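Local structure of putative alpha KG dependent 2,4-D dioxygenase (Burkholderia xenovorans, 5J92) at residues A68-L73 against A132-L137; N115-R120 against A185-A190; V168-S173 against E204-H209; H175-A180 against L198-H203. The protein probably acts as an iron(II)-dependent dioxygenase that uses 2-oxoglutarate as co-substrate. One frame throughout, in Å; residues are numbered along the deposited sequence.

Contact 1 of 4, residues A68-L73 against A132-L137; sequences AGFGPL and ARYSFL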
loop_
_atom_site.group_PDB
_atom_site.type_symbol
_atom_site.label_atom_id
_atom_site.label_comp_id
_atom_site.label_asym_id
_atom_site.label_seq_id
_atom_site.Cartn_x
_atom_site.Cartn_y
_atom_site.Cartn_z
ATOM N N ALA A 68 -26.237 17.408 -12.649
ATOM C CA ALA A 68 -25.978 18.612 -13.432
ATOM C C ALA A 68 -26.202 19.895 -12.643
ATOM O O ALA A 68 -25.838 20.971 -13.134
ATOM C CB ALA A 68 -26.833 18.617 -14.696
ATOM N N GLY A 69 -26.817 19.823 -11.463
ATOM C CA GLY A 69 -26.928 21.013 -10.641
ATOM C C GLY A 69 -25.632 21.438 -9.967
ATOM O O GLY A 69 -25.555 22.572 -9.485
ATOM N N PHE A 70 -24.607 20.581 -9.953
ATOM C CA PHE A 70 -23.370 20.875 -9.241
ATOM C C PHE A 70 -22.168 21.100 -10.143
ATOM O O PHE A 70 -21.100 21.469 -9.647
ATOM C CB PHE A 70 -23.060 19.745 -8.249
ATOM C CG PHE A 70 -24.176 19.500 -7.278
ATOM C CD1 PHE A 70 -24.306 20.286 -6.140
ATOM C CD2 PHE A 70 -25.138 18.537 -7.537
ATOM C CE1 PHE A 70 -25.350 20.066 -5.236
ATOM C CE2 PHE A 70 -26.193 18.315 -6.649
ATOM C CZ PHE A 70 -26.298 19.087 -5.506
ATOM N N GLY A 71 -22.308 20.896 -11.436
ATOM C CA GLY A 71 -21.232 21.149 -12.359
ATOM C C GLY A 71 -21.587 20.584 -13.710
ATOM O O GLY A 71 -22.609 19.911 -13.868
ATOM N N PRO A 72 -20.747 20.841 -14.713
ATOM C CA PRO A 72 -21.011 20.287 -16.046
ATOM C C PRO A 72 -20.757 18.786 -16.074
ATOM O O PRO A 72 -19.802 18.290 -15.475
ATOM C CB PRO A 72 -20.032 21.053 -16.952
ATOM C CG PRO A 72 -18.911 21.451 -16.055
ATOM C CD PRO A 72 -19.522 21.660 -14.668
ATOM N N LEU A 73 -21.628 18.063 -16.777
ATOM C CA LEU A 73 -21.516 16.612 -16.836
ATOM C C LEU A 73 -20.333 16.185 -17.696
ATOM O O LEU A 73 -20.042 16.792 -18.733
ATOM C CB LEU A 73 -22.813 16.003 -17.384
ATOM C CG LEU A 73 -24.055 16.099 -16.483
ATOM C CD1 LEU A 73 -25.326 15.658 -17.197
ATOM C CD2 LEU A 73 -23.856 15.289 -15.202
ATOM N N ALA A 132 -12.489 15.605 -12.177
ATOM C CA ALA A 132 -13.866 15.525 -11.730
ATOM C C ALA A 132 -14.102 16.462 -10.556
ATOM O O ALA A 132 -13.190 16.766 -9.782
ATOM C CB ALA A 132 -14.214 14.097 -11.297
ATOM N N ARG A 133 -15.340 16.939 -10.447
ATOM C CA ARG A 133 -15.762 17.631 -9.236
ATOM C C ARG A 133 -16.453 16.609 -8.332
ATOM O O ARG A 133 -15.789 15.897 -7.585
ATOM C CB ARG A 133 -16.680 18.806 -9.572
ATOM C CG ARG A 133 -17.084 19.651 -8.364
ATOM C CD ARG A 133 -17.841 20.896 -8.798
ATOM N NE ARG A 133 -16.962 21.855 -9.467
ATOM C CZ ARG A 133 -17.382 22.915 -10.147
ATOM N NH1 ARG A 133 -18.680 23.164 -10.268
ATOM N NH2 ARG A 133 -16.499 23.731 -10.709
ATOM N N TYR A 134 -17.768 16.492 -8.427
ATOM C CA TYR A 134 -18.522 15.477 -7.706
ATOM C C TYR A 134 -18.732 14.260 -8.594
ATOM O O TYR A 134 -19.031 14.390 -9.787
ATOM C CB TYR A 134 -19.880 16.011 -7.269
ATOM C CG TYR A 134 -19.838 17.201 -6.334
ATOM C CD1 TYR A 134 -19.647 17.022 -4.972
ATOM C CD2 TYR A 134 -20.004 18.504 -6.812
ATOM C CE1 TYR A 134 -19.616 18.094 -4.104
ATOM C CE2 TYR A 134 -19.967 19.592 -5.951
ATOM C CZ TYR A 134 -19.779 19.375 -4.593
ATOM O OH TYR A 134 -19.748 20.425 -3.703
ATOM N N SER A 135 -18.607 13.080 -8.000
ATOM C CA SER A 135 -19.028 11.838 -8.631
ATOM C C SER A 135 -20.270 11.319 -7.919
ATOM O O SER A 135 -20.481 11.594 -6.735
ATOM C CB SER A 135 -17.906 10.794 -8.595
ATOM O OG SER A 135 -16.790 11.205 -9.384
ATOM N N PHE A 136 -21.110 10.585 -8.657
ATOM C CA PHE A 136 -22.384 10.086 -8.156
ATOM C C PHE A 136 -22.521 8.614 -8.512
ATOM O O PHE A 136 -22.244 8.214 -9.651
ATOM C CB PHE A 136 -23.569 10.863 -8.751
ATOM C CG PHE A 136 -23.468 12.359 -8.600
ATOM C CD1 PHE A 136 -22.643 13.106 -9.437
ATOM C CD2 PHE A 136 -24.216 13.022 -7.632
ATOM C CE1 PHE A 136 -22.546 14.474 -9.305
ATOM C CE2 PHE A 136 -24.127 14.400 -7.490
ATOM C CZ PHE A 136 -23.299 15.131 -8.339
ATOM N N LEU A 137 -22.966 7.813 -7.539
ATOM C CA LEU A 137 -23.166 6.379 -7.708
ATOM C C LEU A 137 -24.515 6.019 -7.109
ATOM O O LEU A 137 -24.747 6.255 -5.920
ATOM C CB LEU A 137 -22.060 5.570 -7.018
ATOM C CG LEU A 137 -20.826 5.084 -7.779
ATOM C CD1 LEU A 137 -19.920 4.258 -6.858
ATOM C CD2 LEU A 137 -21.203 4.300 -9.032
#

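Contact 2 of 4, residues N115-R120 against A185-A190; sequences NLTSRR and AGFYDA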
loop_
_atom_site.group_PDB
_atom_site.type_symbol
_atom_site.label_atom_id
_atom_site.label_comp_id
_atom_site.label_asym_id
_atom_site.label_seq_id
_atom_site.Cartn_x
_atom_site.Cartn_y
_atom_site.Cartn_z
ATOM N N ASN A 115 -12.857 -2.190 -13.466
ATOM C CA ASN A 115 -13.160 -2.863 -12.210
ATOM C C ASN A 115 -11.906 -3.041 -11.357
ATOM O O ASN A 115 -11.923 -2.758 -10.151
ATOM C CB ASN A 115 -13.841 -4.205 -12.495
ATOM C CG ASN A 115 -14.196 -4.963 -11.229
ATOM O OD1 ASN A 115 -15.039 -4.526 -10.445
ATOM N ND2 ASN A 115 -13.557 -6.111 -11.027
ATOM N N LEU A 116 -10.802 -3.473 -11.973
ATOM C CA LEU A 116 -9.567 -3.733 -11.241
ATOM C C LEU A 116 -8.835 -2.447 -10.865
ATOM O O LEU A 116 -8.289 -2.348 -9.764
ATOM C CB LEU A 116 -8.657 -4.645 -12.061
ATOM C CG LEU A 116 -9.174 -6.070 -12.248
ATOM C CD1 LEU A 116 -8.212 -6.905 -13.076
ATOM C CD2 LEU A 116 -9.435 -6.719 -10.887
ATOM N N THR A 117 -8.767 -1.466 -11.768
ATOM C CA THR A 117 -8.065 -0.236 -11.413
ATOM C C THR A 117 -8.813 0.547 -10.345
ATOM O O THR A 117 -8.185 1.270 -9.561
ATOM C CB THR A 117 -7.841 0.636 -12.645
ATOM O OG1 THR A 117 -9.107 1.045 -13.176
ATOM C CG2 THR A 117 -7.078 -0.158 -13.696
ATOM N N SER A 118 -10.142 0.403 -10.272
ATOM C CA SER A 118 -10.899 1.095 -9.236
ATOM C C SER A 118 -10.695 0.491 -7.852
ATOM O O SER A 118 -11.125 1.101 -6.863
ATOM C CB SER A 118 -12.389 1.106 -9.584
ATOM O OG SER A 118 -12.665 2.110 -10.540
ATOM N N ARG A 119 -10.038 -0.670 -7.753
ATOM C CA ARG A 119 -9.701 -1.227 -6.447
ATOM C C ARG A 119 -8.480 -0.558 -5.831
ATOM O O ARG A 119 -8.144 -0.845 -4.677
ATOM C CB ARG A 119 -9.477 -2.739 -6.551
ATOM C CG ARG A 119 -10.721 -3.502 -6.943
ATOM C CD ARG A 119 -10.432 -4.978 -7.125
ATOM N NE ARG A 119 -11.662 -5.713 -7.397
ATOM C CZ ARG A 119 -11.729 -7.026 -7.538
ATOM N NH1 ARG A 119 -10.629 -7.765 -7.435
ATOM N NH2 ARG A 119 -12.900 -7.600 -7.785
ATOM N N ARG A 120 -7.823 0.324 -6.580
ATOM C CA ARG A 120 -6.711 1.120 -6.088
ATOM C C ARG A 120 -7.199 2.527 -5.755
ATOM O O ARG A 120 -8.031 3.096 -6.474
ATOM C CB ARG A 120 -5.585 1.151 -7.137
ATOM C CG ARG A 120 -4.908 -0.230 -7.314
ATOM C CD ARG A 120 -4.473 -0.531 -8.737
ATOM N NE ARG A 120 -3.766 -1.813 -8.843
ATOM C CZ ARG A 120 -4.342 -2.986 -9.118
ATOM N NH1 ARG A 120 -5.650 -3.062 -9.313
ATOM N NH2 ARG A 120 -3.613 -4.091 -9.208
ATOM N N ALA A 185 -1.129 -1.436 -12.958
ATOM C CA ALA A 185 -2.146 -2.449 -12.704
ATOM C C ALA A 185 -2.086 -3.604 -13.695
ATOM O O ALA A 185 -2.931 -4.506 -13.630
ATOM C CB ALA A 185 -3.539 -1.821 -12.725
ATOM N N GLY A 186 -1.126 -3.588 -14.616
ATOM C CA GLY A 186 -0.951 -4.674 -15.564
ATOM C C GLY A 186 -1.616 -4.489 -16.912
ATOM O O GLY A 186 -1.733 -5.469 -17.659
ATOM N N PHE A 187 -2.066 -3.277 -17.242
ATOM C CA PHE A 187 -2.726 -2.988 -18.509
ATOM C C PHE A 187 -1.794 -2.148 -19.366
ATOM O O PHE A 187 -1.437 -1.030 -18.984
ATOM C CB PHE A 187 -4.052 -2.254 -18.298
ATOM C CG PHE A 187 -5.096 -3.068 -17.583
ATOM C CD1 PHE A 187 -5.920 -3.931 -18.287
ATOM C CD2 PHE A 187 -5.277 -2.942 -16.217
ATOM C CE1 PHE A 187 -6.884 -4.680 -17.631
ATOM C CE2 PHE A 187 -6.248 -3.680 -15.561
ATOM C CZ PHE A 187 -7.042 -4.549 -16.264
ATOM N N TYR A 188 -1.412 -2.678 -20.525
ATOM C CA TYR A 188 -0.443 -2.021 -21.383
ATOM C C TYR A 188 -0.992 -1.717 -22.765
ATOM O O TYR A 188 -0.317 -1.037 -23.544
ATOM C CB TYR A 188 0.814 -2.890 -21.526
ATOM C CG TYR A 188 1.375 -3.371 -20.213
ATOM C CD1 TYR A 188 2.239 -2.570 -19.478
ATOM C CD2 TYR A 188 1.039 -4.627 -19.701
ATOM C CE1 TYR A 188 2.761 -2.997 -18.267
ATOM C CE2 TYR A 188 1.555 -5.066 -18.486
ATOM C CZ TYR A 188 2.416 -4.241 -17.775
ATOM O OH TYR A 188 2.947 -4.648 -16.574
ATOM N N ASP A 189 -2.220 -2.127 -23.060
ATOM C CA ASP A 189 -2.789 -1.977 -24.390
ATOM C C ASP A 189 -3.556 -0.665 -24.436
ATOM O O ASP A 189 -4.494 -0.460 -23.658
ATOM C CB ASP A 189 -3.704 -3.153 -24.728
ATOM N N ALA A 190 -3.126 0.236 -25.312
ATOM C CA ALA A 190 -3.841 1.482 -25.526
ATOM C C ALA A 190 -3.532 2.001 -26.919
ATOM O O ALA A 190 -2.370 2.031 -27.334
ATOM C CB ALA A 190 -3.466 2.535 -24.477
#

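Contact 3 of 4, residues V168-S173 against E204-H209; sequences VVEGLS and ELVRTH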
loop_
_atom_site.group_PDB
_atom_site.type_symbol
_atom_site.label_atom_id
_atom_site.label_comp_id
_atom_site.label_asym_id
_atom_site.label_seq_id
_atom_site.Cartn_x
_atom_site.Cartn_y
_atom_site.Cartn_z
ATOM N N VAL A 168 7.684 19.470 3.526
ATOM C CA VAL A 168 8.146 18.985 2.230
ATOM C C VAL A 168 7.066 19.164 1.161
ATOM O O VAL A 168 7.366 19.539 0.024
ATOM C CB VAL A 168 8.618 17.523 2.349
ATOM C CG1 VAL A 168 8.858 16.918 0.971
ATOM C CG2 VAL A 168 9.908 17.474 3.140
ATOM N N VAL A 169 5.800 18.880 1.486
ATOM C CA VAL A 169 4.773 18.897 0.445
ATOM C C VAL A 169 4.416 20.318 0.008
ATOM O O VAL A 169 3.859 20.502 -1.080
ATOM C CB VAL A 169 3.501 18.143 0.886
ATOM C CG1 VAL A 169 3.826 16.689 1.217
ATOM C CG2 VAL A 169 2.810 18.855 2.056
ATOM N N GLU A 170 4.672 21.322 0.843
ATOM C CA GLU A 170 4.256 22.686 0.544
ATOM C C GLU A 170 4.809 23.163 -0.795
ATOM O O GLU A 170 6.026 23.221 -0.987
ATOM C CB GLU A 170 4.709 23.619 1.675
ATOM C CG GLU A 170 3.787 24.800 1.921
ATOM C CD GLU A 170 2.361 24.362 2.239
ATOM O OE1 GLU A 170 1.428 25.130 1.918
ATOM O OE2 GLU A 170 2.160 23.255 2.812
ATOM N N GLY A 171 3.911 23.501 -1.719
ATOM C CA GLY A 171 4.286 24.059 -3.009
ATOM C C GLY A 171 4.677 23.056 -4.076
ATOM O O GLY A 171 5.049 23.464 -5.181
ATOM N N LEU A 172 4.613 21.768 -3.792
ATOM C CA LEU A 172 4.976 20.781 -4.791
ATOM C C LEU A 172 3.848 20.584 -5.798
ATOM O O LEU A 172 2.667 20.812 -5.511
ATOM C CB LEU A 172 5.302 19.441 -4.131
ATOM C CG LEU A 172 6.501 19.337 -3.188
ATOM C CD1 LEU A 172 6.642 17.896 -2.768
ATOM C CD2 LEU A 172 7.786 19.848 -3.854
ATOM N N SER A 173 4.230 20.133 -6.991
ATOM C CA SER A 173 3.294 19.663 -7.994
ATOM C C SER A 173 3.704 18.256 -8.402
ATOM O O SER A 173 4.871 17.866 -8.279
ATOM C CB SER A 173 3.244 20.591 -9.221
ATOM O OG SER A 173 2.680 21.840 -8.865
ATOM N N GLU A 204 -1.115 20.695 -8.678
ATOM C CA GLU A 204 -0.497 21.010 -7.397
ATOM C C GLU A 204 -0.871 19.969 -6.348
ATOM O O GLU A 204 -2.016 19.516 -6.283
ATOM C CB GLU A 204 -0.940 22.396 -6.930
ATOM C CG GLU A 204 -0.376 23.535 -7.777
ATOM C CD GLU A 204 -0.878 24.894 -7.337
ATOM O OE1 GLU A 204 -1.670 24.951 -6.366
ATOM O OE2 GLU A 204 -0.494 25.905 -7.972
ATOM N N LEU A 205 0.088 19.639 -5.485
ATOM C CA LEU A 205 -0.121 18.591 -4.497
ATOM C C LEU A 205 -0.965 19.067 -3.318
ATOM O O LEU A 205 -1.756 18.286 -2.784
ATOM C CB LEU A 205 1.232 18.058 -4.002
ATOM C CG LEU A 205 1.206 16.912 -2.967
ATOM C CD1 LEU A 205 0.498 15.646 -3.504
ATOM C CD2 LEU A 205 2.598 16.596 -2.497
ATOM N N VAL A 206 -0.838 20.324 -2.905
ATOM C CA VAL A 206 -1.608 20.837 -1.773
ATOM C C VAL A 206 -2.739 21.693 -2.328
ATOM O O VAL A 206 -2.501 22.757 -2.910
ATOM C CB VAL A 206 -0.733 21.624 -0.786
ATOM C CG1 VAL A 206 -1.594 22.193 0.339
ATOM C CG2 VAL A 206 0.355 20.721 -0.224
ATOM N N ARG A 207 -3.971 21.227 -2.148
ATOM C CA ARG A 207 -5.160 21.896 -2.647
ATOM C C ARG A 207 -5.798 22.758 -1.573
ATOM O O ARG A 207 -5.665 22.499 -0.376
ATOM C CB ARG A 207 -6.198 20.874 -3.126
ATOM C CG ARG A 207 -5.613 19.633 -3.784
ATOM C CD ARG A 207 -6.711 18.856 -4.481
ATOM N NE ARG A 207 -7.168 19.594 -5.653
ATOM C CZ ARG A 207 -8.001 19.126 -6.578
ATOM N NH1 ARG A 207 -8.332 19.898 -7.605
ATOM N NH2 ARG A 207 -8.494 17.901 -6.490
ATOM N N THR A 208 -6.542 23.766 -2.023
ATOM C CA THR A 208 -7.396 24.561 -1.153
ATOM C C THR A 208 -8.820 24.486 -1.679
ATOM O O THR A 208 -9.091 24.883 -2.817
ATOM C CB THR A 208 -6.926 26.010 -1.072
ATOM O OG1 THR A 208 -5.596 26.038 -0.546
ATOM C CG2 THR A 208 -7.849 26.798 -0.163
ATOM N N HIS A 209 -9.718 23.981 -0.859
ATOM C CA HIS A 209 -11.076 23.736 -1.314
ATOM C C HIS A 209 -11.828 25.052 -1.481
ATOM O O HIS A 209 -11.748 25.926 -0.612
ATOM C CB HIS A 209 -11.818 22.828 -0.330
ATOM C CG HIS A 209 -13.035 22.192 -0.917
ATOM N ND1 HIS A 209 -14.250 22.839 -0.989
ATOM C CD2 HIS A 209 -13.212 20.985 -1.504
ATOM C CE1 HIS A 209 -15.130 22.052 -1.585
ATOM N NE2 HIS A 209 -14.523 20.923 -1.914
HETATM O O HOH W 1 1.445 22.154 -3.547
#

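Contact 4 of 4, residues H175-A180 against L198-H203; sequences HYDIMA and LAPCIH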
loop_
_atom_site.group_PDB
_atom_site.type_symbol
_atom_site.label_atom_id
_atom_site.label_comp_id
_atom_site.label_asym_id
_atom_site.label_seq_id
_atom_site.Cartn_x
_atom_site.Cartn_y
_atom_site.Cartn_z
ATOM N N HIS A 175 3.099 14.785 -11.254
ATOM C CA HIS A 175 2.716 14.271 -12.564
ATOM C C HIS A 175 1.574 13.273 -12.401
ATOM O O HIS A 175 1.652 12.391 -11.544
ATOM C CB HIS A 175 3.902 13.580 -13.239
ATOM C CG HIS A 175 5.071 14.479 -13.531
ATOM N ND1 HIS A 175 5.094 15.329 -14.614
ATOM C CD2 HIS A 175 6.280 14.608 -12.929
ATOM C CE1 HIS A 175 6.259 15.955 -14.659
ATOM N NE2 HIS A 175 6.994 15.542 -13.643
ATOM N N TYR A 176 0.527 13.407 -13.223
ATOM C CA TYR A 176 -0.613 12.489 -13.223
ATOM C C TYR A 176 -0.723 11.874 -14.614
ATOM O O TYR A 176 -0.691 12.602 -15.614
ATOM C CB TYR A 176 -1.912 13.210 -12.822
ATOM C CG TYR A 176 -1.893 13.795 -11.411
ATOM C CD1 TYR A 176 -1.161 14.954 -11.127
ATOM C CD2 TYR A 176 -2.617 13.207 -10.369
ATOM C CE1 TYR A 176 -1.133 15.494 -9.847
ATOM C CE2 TYR A 176 -2.602 13.753 -9.071
ATOM C CZ TYR A 176 -1.863 14.883 -8.820
ATOM O OH TYR A 176 -1.820 15.417 -7.549
ATOM N N ASP A 177 -0.837 10.536 -14.678
ATOM C CA ASP A 177 -0.538 9.781 -15.902
ATOM C C ASP A 177 -1.377 8.498 -15.914
ATOM O O ASP A 177 -0.985 7.504 -15.299
ATOM C CB ASP A 177 0.957 9.480 -15.938
ATOM C CG ASP A 177 1.417 8.804 -17.214
ATOM O OD1 ASP A 177 0.586 8.359 -18.037
ATOM O OD2 ASP A 177 2.654 8.710 -17.370
ATOM N N ILE A 178 -2.486 8.503 -16.662
ATOM C CA ILE A 178 -3.394 7.357 -16.617
ATOM C C ILE A 178 -2.734 6.111 -17.202
ATOM O O ILE A 178 -2.929 5.000 -16.698
ATOM C CB ILE A 178 -4.725 7.693 -17.325
ATOM C CG1 ILE A 178 -5.742 6.559 -17.155
ATOM C CG2 ILE A 178 -4.516 8.023 -18.805
ATOM C CD1 ILE A 178 -6.115 6.264 -15.722
ATOM N N MET A 179 -1.928 6.274 -18.253
ATOM C CA MET A 179 -1.304 5.114 -18.881
ATOM C C MET A 179 -0.279 4.485 -17.951
ATOM O O MET A 179 -0.146 3.258 -17.900
ATOM C CB MET A 179 -0.668 5.515 -20.218
ATOM C CG MET A 179 -1.671 5.949 -21.273
ATOM S SD MET A 179 -2.966 4.713 -21.521
ATOM C CE MET A 179 -4.221 5.669 -22.389
ATOM N N ALA A 180 0.432 5.306 -17.180
ATOM C CA ALA A 180 1.350 4.759 -16.188
ATOM C C ALA A 180 0.600 4.004 -15.090
ATOM O O ALA A 180 1.035 2.923 -14.669
ATOM C CB ALA A 180 2.204 5.875 -15.592
ATOM N N LEU A 198 -5.118 11.442 -23.767
ATOM C CA LEU A 198 -4.986 11.379 -22.318
ATOM C C LEU A 198 -3.535 11.578 -21.900
ATOM O O LEU A 198 -3.042 10.938 -20.974
ATOM C CB LEU A 198 -5.534 10.054 -21.785
ATOM C CG LEU A 198 -6.986 9.754 -22.173
ATOM C CD1 LEU A 198 -7.429 8.368 -21.709
ATOM C CD2 LEU A 198 -7.915 10.814 -21.613
ATOM N N ALA A 199 -2.837 12.486 -22.581
ATOM C CA ALA A 199 -1.441 12.739 -22.260
ATOM C C ALA A 199 -1.309 13.154 -20.795
ATOM O O ALA A 199 -2.228 13.757 -20.230
ATOM C CB ALA A 199 -0.875 13.830 -23.170
ATOM N N PRO A 200 -0.188 12.824 -20.150
ATOM C CA PRO A 200 -0.027 13.161 -18.728
ATOM C C PRO A 200 -0.139 14.656 -18.481
ATOM O O PRO A 200 0.154 15.479 -19.352
ATOM C CB PRO A 200 1.379 12.642 -18.393
ATOM C CG PRO A 200 1.639 11.582 -19.429
ATOM C CD PRO A 200 0.928 12.012 -20.663
ATOM N N CYS A 201 -0.592 15.005 -17.275
ATOM C CA CYS A 201 -0.731 16.404 -16.898
ATOM C C CYS A 201 -0.111 16.611 -15.523
ATOM O O CYS A 201 0.468 15.693 -14.930
ATOM C CB CYS A 201 -2.198 16.844 -16.924
ATOM S SG CYS A 201 -3.259 15.943 -15.778
ATOM N N ILE A 202 -0.229 17.842 -15.020
ATOM C CA ILE A 202 0.362 18.239 -13.752
ATOM C C ILE A 202 -0.682 18.961 -12.905
ATOM O O ILE A 202 -1.463 19.767 -13.420
ATOM C CB ILE A 202 1.616 19.110 -13.992
ATOM C CG1 ILE A 202 2.737 18.223 -14.545
ATOM C CG2 ILE A 202 2.039 19.856 -12.741
ATOM C CD1 ILE A 202 3.933 18.992 -15.042
ATOM N N HIS A 203 -0.707 18.655 -11.612
ATOM C CA HIS A 203 -1.550 19.347 -10.644
ATOM C C HIS A 203 -0.745 19.623 -9.381
ATOM O O HIS A 203 0.167 18.867 -9.037
ATOM C CB HIS A 203 -2.794 18.525 -10.250
ATOM C CG HIS A 203 -3.703 18.192 -11.393
ATOM N ND1 HIS A 203 -4.396 19.151 -12.099
ATOM C CD2 HIS A 203 -4.058 17.001 -11.929
ATOM C CE1 HIS A 203 -5.113 18.567 -13.044
ATOM N NE2 HIS A 203 -4.930 17.263 -12.960
HETATM O O HOH W 2 3.032 15.061 -16.638
HETATM O O HOH W 3 -1.031 8.996 -20.115
HETATM O O HOH W 4 -2.940 11.066 -18.144
#

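Contact 1 of 4, residues A68-L73 against A132-L137
The ring of F70 turns its edge toward the face of Y134 in a T-shaped pair, with centroids 5.6 Å apart and planes at 64°. F136 joins from another direction: F70 CD2 lies at the edge of its ring, 4.0 Å from F136 CZ, and the two side chains run roughly perpendicular. The third flat group, the guanidinium of R133, receives the F70 carbonyl at its edge and almost in its plane. R133 NH1 donates to F70 O over 3.0 Å with an N-H...O angle of 158°. R133 reaches this oxygen with CG anti to its backbone N (chi1 -176°) and a bend at chi3, while its NE pairs with D292.

Strand 132-139 belongs to the six-stranded mixed sheet of this TauD/TfdA dioxygenase, a family of the cupin clan, and the loop after helix 60-67 packs on it here. Close to the backbone, F70 CB rests 3.6 Å from Y134 CD2, obliquely to that ring. Y134 OH hydrogen-bonds S45, and F66 adds a further edge-to-face partner for F70. On the same strand, S135 OG hydrogen-bonds D124, a ligand of the iron.

Contact 2 of 4, residues N115-R120 against A185-A190
The carbonyl oxygen of L116 is gripped from its own segment by R119 N, at 3.1 Å, and, in one of the two R120 conformers, by R120 NH1, which approaches to 2.8 Å in a bond that is weak because its N-H...O angle is only 119°. In that conformer L116 O lies at the edge of the R120 guanidinium, in its plane, and this leaves a face of the group to the opposing segment. There A185 CB sits 3.8 Å above the plane, over the centre, and 3.9 Å from R120 CZ. The side chain folds back this way through a bend at chi2 (145°).

T117 also meets A185, methyl to methyl, with T117 CG2 4.0 Å from A185 CB. The same methyl comes 4.1 Å from F187 CE2, while T117 OG1 is turned back to M113 O, one helical turn earlier. A type I turn from T117 to R120 follows on helix 110-117, which faces the end of helix 178-184, where G186 has positive phi in a Schellman motif. Beyond that motif, F187 sends its ring toward the first helix, and L116 CD1 lies 4.1 Å from F187 CZ with the side chains crossing at about a right angle. The second subunit covers this pair with its P232, and its D236 forms a salt bridge with R119. R120 O accepts from ND1 of the iron ligand H122.

Contact 3 of 4, residues V168-S173 against E204-H209
Backbone polar contacts centre on L172 O. L205 N donates to it over 2.8 Å in a nearly straight bond (173°). A water donates to L172 O and accepts from V206 N at 3.0 Å, bridging the two segments one residue further along. Alongside, S173 and E204 form an antiparallel non-hydrogen-bonded pair with diverging side chains; S173 OG lies 3.6 Å from E204 CA.

Apolar packing joins the end of helix 163-169 to the middle of strand 201-208, a central strand of the four-stranded antiparallel sheet, interrupted at L205. L205 CD2 presses against V169 CB at 3.8 Å, its branch carried there by a chi1 that sets CG anti to the backbone N (-179°). V169 CG2 meets V206 CG2 at 3.8 Å, the two valines crossing at about a right angle. L241 of helix 231-245 packs on both V169 and L205.

E170 OE1 forms a salt bridge with K215, and its OE2 hydrogen-bonds Y158 OH. A type II turn from V169 to L172, with G171 at positive phi, brings the helix end round to the sheet. Direct and water-bridged bonds thus let one carbonyl serve two consecutive amides where strand pairing gives way to valine and leucine packing.

Contact 4 of 4, residues H175-A180 against L198-H203
Strands 173-176 and 201-208, central in a four-stranded antiparallel sheet, hold Y176 and C201 as a hydrogen-bonded pair: Y176 N donates to C201 O and C201 N to Y176 O, both over 2.9 Å. H175 and I202 make the adjoining non-hydrogen-bonded pair. Beyond the strands, D177 is the N-cap of helix 178-184, its OD1 accepting from A180 N at 3.2 Å, well above the carboxylate plane.

On one face, the imidazole of H175 lies alongside I202, its ND1 3.7 Å from I202 CG1. A water links H175 ND1 to C201 O. On the other face, H203 points its ring edge at the face of Y176, the planes at 65°; H203 CD2 stands 3.6 Å above the tyrosine, offset toward the rim. There too Y176 CB lies 4.2 Å from C201 SG. P200 runs beside D177, with P200 CG 3.6 Å from D177 CG. I178 CG2 packs on L198 CB at 3.7 Å.

Strand 223-226 flanks 173-176 on its other side, where H225 stacks on H175. Y176 OH and H203 NE2 are held by the carbonyls of Y218 and L128, while M179 reaches across to helix 192-197, which leads into L198.

In the fold
Contact 1 closes before contacts 3 and 4 open along the chain, whereas contact 2 crosses all three others. Contacts 3 and 4 share strand 201-208 and its neighbour 173-176. Contact 4 is nested within the loop closed by contact 3, and they touch where S173 packs on I202 and H203, their centres about 17 Å apart. Contact 2 meets contact 4 through A190, in the loop after helix 178-184, which packs on M179 in the first turn of that helix. Contact 1 belongs to the separate six-stranded sheet. Contacts 1, 2 and 4 each bring a side chain within about 11 Å of the iron from different parts of the fold, whereas contact 3 lies away from it.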